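Local structure of putative riboflavin biosynthesis protein (Shewanella loihica, 3KY8) at residues V58-M61 against E62-G66; W84-S87 against K88-V92. The protein is a putative riboflavin biosynthesis protein that may act as a reductase of 5-amino-6-(5-phosphoribosylamino)uracil. One frame throughout, in Å; residues are numbered along the deposited sequence.

Both contacts are local and follow one another along the chain, neither enclosing nor crossing the other. Contact 1 (58-66) closes the last turn of helix 57-63 and then runs straight into strand 66-70. After that strand and helix 71-77, contact 2 (84-92) closes the turn that leads into strand 90-93. The two strands are parallel neighbours in the mixed eight-stranded sheet, consistent with the dihydrofolate reductase-like fold expected of RibD C-terminal domains. The centres of contacts 1 and 2 lie about 10 Å apart. The link between them is the amino group of Lys88, which joins the turn before strand 90-93 to the backbone at the helix end. Asp65 and Pro89 also pack together there.

Contact 1 (V58-M61 against E62-G66); sequences VALM and ERVDG
Leu60 O accepts the backbone N-H of Val64 at 2.8 Å, nearly along the C=O axis, and this bond ends a run in which Glu62 N binds Val58 O and Arg63 N binds Ala59 O. Those two donors are tilted out of their carbonyl planes by 22° and 27°. Arg63 N also makes a weak bond to Leu60 O, which therefore has two N-H partners at the C-terminal turn of the helix. Val64 is the first residue to leave helical angles, and the chain straightens from there. Its two methyls lean over the oxygen that its own N-H binds: Val64 CG1 lies 3.4 Å and CG2 3.5 Å from Leu60 O. The same methyls then part. Val64 CG1 meets Leu60 CD1 at 4.0 Å, the two side chains crossing at a slant. Val64 CG2 comes within 4.2 Å of SE of Met61, a selenomethionine. The Met61 chain bends at both chi2 and chi3, which turns SE toward the C-terminal end of the helix and Val64. Arg63 rests CB on Ala59 O at 3.4 Å. With CG anti to the backbone N (chi1 171°), its extended chain carries the guanidinium away to salt bridges with Glu129 and Glu149. The arrangement is a helix C-terminus with an apolar side and a charged flank. Leu60 packs on Ile23 and Phe25 of strand 21-29, while Leu60, Met61 and Val64 all touch Tyr131 of strand 129-133, so this last turn packs on the sheet, and the chain then enters strand 66-70.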
loop_
_atom_site.group_PDB
_atom_site.type_symbol
_atom_site.label_atom_id
_atom_site.label_comp_id
_atom_site.label_asym_id
_atom_site.label_seq_id
_atom_site.Cartn_x
_atom_site.Cartn_y
_atom_site.Cartn_z
ATOM N N VAL A 58 6.360 -9.314 -20.047
ATOM C CA VAL A 58 6.316 -9.816 -21.405
ATOM C C VAL A 58 4.886 -10.180 -21.711
ATOM O O VAL A 58 4.397 -9.844 -22.774
ATOM C CB VAL A 58 7.254 -11.040 -21.664
ATOM C CG1 VAL A 58 7.673 -11.094 -23.134
ATOM C CG2 VAL A 58 8.476 -10.944 -20.834
ATOM N N ALA A 59 4.210 -10.841 -20.779
ATOM C CA ALA A 59 2.837 -11.278 -21.004
ATOM C C ALA A 59 1.814 -10.085 -21.030
ATOM O O ALA A 59 0.875 -10.057 -21.856
ATOM C CB ALA A 59 2.443 -12.337 -19.975
ATOM N N LEU A 60 2.003 -9.106 -20.146
ATOM C CA LEU A 60 1.219 -7.894 -20.189
ATOM C C LEU A 60 1.320 -7.266 -21.595
ATOM O O LEU A 60 0.283 -6.987 -22.249
ATOM C CB LEU A 60 1.710 -6.921 -19.121
ATOM C CG LEU A 60 1.044 -5.534 -19.108
ATOM C CD1 LEU A 60 -0.336 -5.636 -18.501
ATOM C CD2 LEU A 60 1.957 -4.577 -18.328
HETATM N N MSE A 61 2.552 -7.102 -22.085
HETATM C CA MSE A 61 2.790 -6.403 -23.360
HETATM C C MSE A 61 2.233 -7.142 -24.557
HETATM O O MSE A 61 1.853 -6.530 -25.566
HETATM C CB MSE A 61 4.273 -6.145 -23.589
HETATM C CG MSE A 61 4.814 -5.104 -22.662
HETATM SE SE MSE A 61 3.820 -3.422 -22.579
HETATM C CE MSE A 61 3.945 -2.946 -24.469
ATOM N N GLU A 62 2.201 -8.466 -24.455
ATOM C CA GLU A 62 1.633 -9.271 -25.495
ATOM C C GLU A 62 0.113 -9.130 -25.500
ATOM O O GLU A 62 -0.525 -9.233 -26.553
ATOM C CB GLU A 62 2.019 -10.723 -25.295
ATOM C CG GLU A 62 0.914 -11.680 -25.682
ATOM C CD GLU A 62 1.420 -12.871 -26.402
ATOM O OE1 GLU A 62 2.427 -13.460 -25.916
ATOM O OE2 GLU A 62 0.795 -13.206 -27.444
ATOM N N ARG A 63 -0.465 -8.933 -24.322
ATOM C CA ARG A 63 -1.907 -8.829 -24.173
ATOM C C ARG A 63 -2.449 -7.453 -24.543
ATOM O O ARG A 63 -3.499 -7.326 -25.170
ATOM C CB ARG A 63 -2.315 -9.174 -22.731
ATOM C CG ARG A 63 -3.763 -8.891 -22.450
ATOM C CD ARG A 63 -4.140 -9.186 -21.027
ATOM N NE ARG A 63 -5.510 -8.751 -20.759
ATOM C CZ ARG A 63 -6.014 -8.552 -19.531
ATOM N NH1 ARG A 63 -5.280 -8.727 -18.442
ATOM N NH2 ARG A 63 -7.266 -8.155 -19.387
ATOM N N VAL A 64 -1.774 -6.410 -24.096
ATOM C CA VAL A 64 -2.301 -5.062 -24.303
ATOM C C VAL A 64 -2.127 -4.561 -25.740
ATOM O O VAL A 64 -1.233 -4.976 -26.467
ATOM C CB VAL A 64 -1.762 -4.056 -23.284
ATOM C CG1 VAL A 64 -2.110 -4.537 -21.859
ATOM C CG2 VAL A 64 -0.280 -3.796 -23.469
ATOM N N ASP A 65 -3.029 -3.681 -26.136
ATOM C CA ASP A 65 -3.011 -3.077 -27.466
ATOM C C ASP A 65 -2.243 -1.766 -27.486
ATOM O O ASP A 65 -1.811 -1.287 -28.547
ATOM C CB ASP A 65 -4.450 -2.833 -27.917
ATOM C CG ASP A 65 -5.225 -4.103 -28.053
ATOM O OD1 ASP A 65 -4.708 -4.998 -28.699
ATOM O OD2 ASP A 65 -6.336 -4.225 -27.525
ATOM N N GLY A 66 -2.069 -1.169 -26.305
ATOM C CA GLY A 66 -1.376 0.101 -26.207
ATOM C C GLY A 66 -1.301 0.464 -24.754
ATOM O O GLY A 66 -1.818 -0.238 -23.915
#

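Contact 2 (W84-S87 against K88-V92)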
loop_
_atom_site.group_PDB
_atom_site.type_symbol
_atom_site.label_atom_id
_atom_site.label_comp_id
_atom_site.label_asym_id
_atom_site.label_seq_id
_atom_site.Cartn_x
_atom_site.Cartn_y
_atom_site.Cartn_z
ATOM N N TRP A 84 13.920 2.206 -25.992
ATOM C CA TRP A 84 12.473 2.238 -25.840
ATOM C C TRP A 84 11.984 0.847 -25.469
ATOM O O TRP A 84 12.282 -0.124 -26.171
ATOM C CB TRP A 84 11.843 2.683 -27.144
ATOM C CG TRP A 84 10.409 2.991 -27.045
ATOM C CD1 TRP A 84 9.389 2.299 -27.604
ATOM C CD2 TRP A 84 9.815 4.070 -26.307
ATOM N NE1 TRP A 84 8.190 2.900 -27.299
ATOM C CE2 TRP A 84 8.431 3.998 -26.513
ATOM C CE3 TRP A 84 10.330 5.111 -25.531
ATOM C CZ2 TRP A 84 7.550 4.913 -25.960
ATOM C CZ3 TRP A 84 9.460 6.020 -24.983
ATOM C CH2 TRP A 84 8.076 5.908 -25.195
ATOM N N PRO A 85 11.304 0.718 -24.328
ATOM C CA PRO A 85 10.956 -0.623 -23.871
ATOM C C PRO A 85 9.633 -1.202 -24.298
ATOM O O PRO A 85 9.350 -2.349 -23.927
ATOM C CB PRO A 85 10.962 -0.463 -22.366
ATOM C CG PRO A 85 10.576 0.925 -22.142
ATOM C CD PRO A 85 10.957 1.737 -23.330
ATOM N N TYR A 86 8.836 -0.439 -25.057
ATOM C CA TYR A 86 7.453 -0.836 -25.415
ATOM C C TYR A 86 7.276 -1.214 -26.857
ATOM O O TYR A 86 7.656 -0.456 -27.748
ATOM C CB TYR A 86 6.491 0.275 -25.115
ATOM C CG TYR A 86 6.674 0.825 -23.761
ATOM C CD1 TYR A 86 6.327 0.086 -22.628
ATOM C CD2 TYR A 86 7.209 2.093 -23.597
ATOM C CE1 TYR A 86 6.520 0.606 -21.377
ATOM C CE2 TYR A 86 7.407 2.620 -22.372
ATOM C CZ TYR A 86 7.071 1.881 -21.258
ATOM O OH TYR A 86 7.285 2.467 -20.047
ATOM N N SER A 87 6.677 -2.389 -27.065
ATOM C CA SER A 87 6.396 -2.930 -28.372
ATOM C C SER A 87 5.027 -2.506 -28.923
ATOM O O SER A 87 4.695 -2.855 -30.060
ATOM C CB SER A 87 6.451 -4.452 -28.302
ATOM O OG SER A 87 5.441 -4.916 -27.432
ATOM N N LYS A 88 4.254 -1.751 -28.137
ATOM C CA LYS A 88 2.912 -1.342 -28.513
ATOM C C LYS A 88 2.874 0.187 -28.421
ATOM O O LYS A 88 3.691 0.784 -27.737
ATOM C CB LYS A 88 1.853 -1.975 -27.571
ATOM C CG LYS A 88 1.759 -3.519 -27.563
ATOM C CD LYS A 88 1.319 -4.151 -28.917
ATOM C CE LYS A 88 1.354 -5.691 -28.826
ATOM N NZ LYS A 88 0.355 -6.337 -27.879
ATOM N N PRO A 89 1.920 0.830 -29.097
ATOM C CA PRO A 89 1.869 2.283 -29.043
ATOM C C PRO A 89 1.655 2.832 -27.650
ATOM O O PRO A 89 0.922 2.242 -26.841
ATOM C CB PRO A 89 0.647 2.614 -29.890
ATOM C CG PRO A 89 0.371 1.395 -30.677
ATOM C CD PRO A 89 0.836 0.273 -29.908
ATOM N N VAL A 90 2.271 3.976 -27.380
ATOM C CA VAL A 90 2.056 4.699 -26.127
ATOM C C VAL A 90 1.245 5.942 -26.453
ATOM O O VAL A 90 1.707 6.808 -27.163
ATOM C CB VAL A 90 3.366 5.129 -25.464
ATOM C CG1 VAL A 90 3.092 6.155 -24.323
ATOM C CG2 VAL A 90 4.154 3.926 -24.995
ATOM N N PHE A 91 0.039 6.009 -25.914
ATOM C CA PHE A 91 -0.808 7.176 -26.032
ATOM C C PHE A 91 -0.562 8.054 -24.827
ATOM O O PHE A 91 -0.608 7.572 -23.704
ATOM C CB PHE A 91 -2.246 6.714 -26.074
ATOM C CG PHE A 91 -2.518 5.817 -27.218
ATOM C CD1 PHE A 91 -2.525 6.338 -28.515
ATOM C CD2 PHE A 91 -2.704 4.471 -27.034
ATOM C CE1 PHE A 91 -2.741 5.510 -29.599
ATOM C CE2 PHE A 91 -2.921 3.647 -28.094
ATOM C CZ PHE A 91 -2.946 4.164 -29.388
ATOM N N VAL A 92 -0.233 9.318 -25.064
ATOM C CA VAL A 92 0.175 10.203 -23.995
ATOM C C VAL A 92 -0.842 11.274 -23.837
ATOM O O VAL A 92 -1.202 11.960 -24.800
ATOM C CB VAL A 92 1.530 10.836 -24.219
ATOM C CG1 VAL A 92 1.716 12.020 -23.273
ATOM C CG2 VAL A 92 2.629 9.774 -23.973
HETATM O O HOH W 1 5.599 2.658 -28.493
#
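Trp84 lays the benzo corner of its indole, CZ2, against Val90 CG2 at 3.7 Å. Tyr86 CD2 reaches Val90 CG2 at 3.8 Å. Val90 thus offers one branch to two aromatic rings, both of which it meets at a slant. With CG1 anti to the backbone N (chi1 167°), CG2 is the branch turned to the rings. The rings also meet each other. Tyr86 CD2 sits 3.6 Å above the indole plane, toward its rim, and Pro85 CD covers the same face. In turn, Trp84 NE1 lies at the edge of the tyrosine ring and in its plane. The indole N-H is satisfied by a water, 2.9 Å from Trp84 NE1 and in the plane of the indole. This water donates to Lys88 O at 2.8 Å, so it bridges the two ends of the turn. The whole is a loop-to-strand entry, with two loop aromatics packed on the first strand residue. Lys88 folds over the preceding peptide, with CG 3.7 Å from Ser87 C. Bends at chi2 and chi4 then direct NZ to the carbonyls of Val64 and Met61. With an alanine here, the carbonyl oxygens of Met61 and Val64 would probably be left without their charged mate, and the turn would lose its polar tie to the helix end. A glycerol, probably from the crystallisation liquor, is hydrogen-bonded to Pro85 O and may mark a pocket beside this turn. Trp84 packs on Leu74 and Val77 of helix 71-77 and stacks edge-to-face with Tyr104. Val90 and Tyr86 touch Leu67 and Met69 of strand 66-70, and backbone bonds set strand 90-93 between that strand and strand 108-111.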